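Local structure of pectate lyase 1 (Juniperus ashei, 1PXZ) at residues Thr299-Phe303 and Val329-Asn333. The protein cleaves pectate by calcium-dependent elimination, though with low activity, and is the major allergen of mountain cedar pollen. Sequence-based numbering, arbitrary orientation.
Sequences TRDAF and VENGN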
loop_
_atom_site.group_PDB
_atom_site.type_symbol
_atom_site.label_atom_id
_atom_site.label_comp_id
_atom_site.label_asym_id
_atom_site.label_seq_id
_atom_site.Cartn_x
_atom_site.Cartn_y
_atom_site.Cartn_z
ATOM N N THR A 299 -17.039 10.211 8.108
ATOM C CA THR A 299 -16.896 11.432 8.881
ATOM C C THR A 299 -16.212 12.546 8.115
ATOM O O THR A 299 -15.057 12.337 7.712
ATOM C CB THR A 299 -16.041 11.145 10.143
ATOM O OG1 THR A 299 -16.622 10.012 10.824
ATOM C CG2 THR A 299 -16.037 12.325 11.092
ATOM N N ARG A 300 -16.838 13.691 7.924
ATOM C CA ARG A 300 -16.286 14.856 7.233
ATOM C C ARG A 300 -15.754 14.532 5.840
ATOM O O ARG A 300 -14.819 15.167 5.361
ATOM C CB ARG A 300 -15.188 15.514 8.089
ATOM C CG ARG A 300 -15.759 15.894 9.466
ATOM C CD ARG A 300 -14.759 16.598 10.355
ATOM N NE ARG A 300 -13.729 15.662 10.810
ATOM C CZ ARG A 300 -12.422 15.851 10.666
ATOM N NH1 ARG A 300 -11.957 16.944 10.083
ATOM N NH2 ARG A 300 -11.579 14.929 11.116
ATOM N N ASP A 301 -16.360 13.548 5.203
ATOM C CA ASP A 301 -16.081 13.230 3.794
ATOM C C ASP A 301 -16.674 14.310 2.914
ATOM O O ASP A 301 -17.606 15.013 3.303
ATOM C CB ASP A 301 -16.650 11.862 3.438
ATOM C CG ASP A 301 -15.853 10.675 3.966
ATOM O OD1 ASP A 301 -14.617 10.804 4.148
ATOM O OD2 ASP A 301 -16.447 9.588 4.196
ATOM N N ALA A 302 -16.141 14.476 1.709
ATOM C CA ALA A 302 -16.736 15.402 0.741
ATOM C C ALA A 302 -17.255 14.605 -0.455
ATOM O O ALA A 302 -16.604 13.609 -0.798
ATOM C CB ALA A 302 -15.743 16.463 0.329
ATOM N N PHE A 303 -18.371 15.016 -1.055
ATOM C CA PHE A 303 -19.013 14.221 -2.101
ATOM C C PHE A 303 -19.278 15.093 -3.318
ATOM O O PHE A 303 -19.888 16.142 -3.212
ATOM C CB PHE A 303 -20.346 13.593 -1.646
ATOM C CG PHE A 303 -20.123 12.670 -0.454
ATOM C CD1 PHE A 303 -19.758 11.360 -0.653
ATOM C CD2 PHE A 303 -20.265 13.120 0.847
ATOM C CE1 PHE A 303 -19.522 10.519 0.421
ATOM C CE2 PHE A 303 -20.032 12.298 1.935
ATOM C CZ PHE A 303 -19.660 10.990 1.715
ATOM N N VAL A 329 -6.601 14.529 10.783
ATOM C CA VAL A 329 -7.343 14.359 9.543
ATOM C C VAL A 329 -8.164 15.619 9.302
ATOM O O VAL A 329 -8.938 16.035 10.182
ATOM C CB VAL A 329 -8.224 13.106 9.613
ATOM C CG1 VAL A 329 -8.954 12.877 8.294
ATOM C CG2 VAL A 329 -7.394 11.869 9.959
ATOM N N GLU A 330 -7.985 16.250 8.142
ATOM C CA GLU A 330 -8.776 17.426 7.781
ATOM C C GLU A 330 -10.091 17.041 7.130
ATOM O O GLU A 330 -10.299 15.876 6.784
ATOM C CB GLU A 330 -8.001 18.286 6.773
ATOM C CG GLU A 330 -6.562 18.495 7.220
ATOM C CD GLU A 330 -6.473 19.505 8.340
ATOM O OE1 GLU A 330 -7.443 20.286 8.464
ATOM O OE2 GLU A 330 -5.465 19.504 9.075
ATOM N N ASN A 331 -10.964 18.032 6.960
ATOM C CA ASN A 331 -12.189 17.861 6.210
ATOM C C ASN A 331 -11.932 17.423 4.767
ATOM O O ASN A 331 -10.895 17.784 4.212
ATOM C CB ASN A 331 -12.931 19.202 6.148
ATOM C CG ASN A 331 -14.287 18.978 5.495
ATOM O OD1 ASN A 331 -14.405 18.950 4.269
ATOM N ND2 ASN A 331 -15.291 18.806 6.348
ATOM N N GLY A 332 -12.866 16.687 4.179
ATOM C CA GLY A 332 -12.660 16.159 2.832
ATOM C C GLY A 332 -12.454 17.214 1.781
ATOM O O GLY A 332 -11.881 17.004 0.700
ATOM N N ASN A 333 -12.910 18.443 2.047
ATOM C CA ASN A 333 -12.623 19.487 1.061
ATOM C C ASN A 333 -11.127 19.725 0.943
ATOM O O ASN A 333 -10.674 20.279 -0.064
ATOM C CB ASN A 333 -13.331 20.788 1.465
ATOM C CG ASN A 333 -12.937 21.204 2.866
ATOM O OD1 ASN A 333 -12.038 20.591 3.450
ATOM N ND2 ASN A 333 -13.593 22.221 3.411
HETATM O O HOH W 1 -17.157 17.861 3.594
#
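Arg300 brings its guanidinium up to the Val329-Asn331 backbone and presents its end nitrogens to Val329 O. Arg300 NH1 (3.2 Å) and NH2 (3.0 Å) both donate hydrogen bonds to Val329 O, which sits at the guanidinium edge, nearly in its plane; both nitrogens, however, come from one face of the carbonyl plane of Val329, with NH2 47° out of it. The chain runs straight through chi2 and bends at chi3 (-71°), which turns the end of the group to the oxygen. NH2 also forms a salt bridge with Glu264, so a carboxylate and a backbone carbonyl share this nitrogen, which should limit rotation of the guanidinium.

Closer to the main chain, Gly332 N donates to Arg300 O over 2.7 Å, nearly in line with the C=O bond. Ala302 CB packs on Gly332 C at 3.7 Å. Asn331 lays its ND2 against Arg300 CB (3.7 Å), while its OD1 takes an almost straight bond from Asn333 N, closing an Asx turn at the start of the 3-10 segment. A water donates to both Asn331 OD1 and Asp301 O, bridging the segments. The contact joins the loop before helix 335-338 to the turn between strands 296-299 and 302-304; that turn belongs to a region, 296-306, that binds IgE from some patients, on the outside of the parallel beta-helix characteristic of pectate lyases.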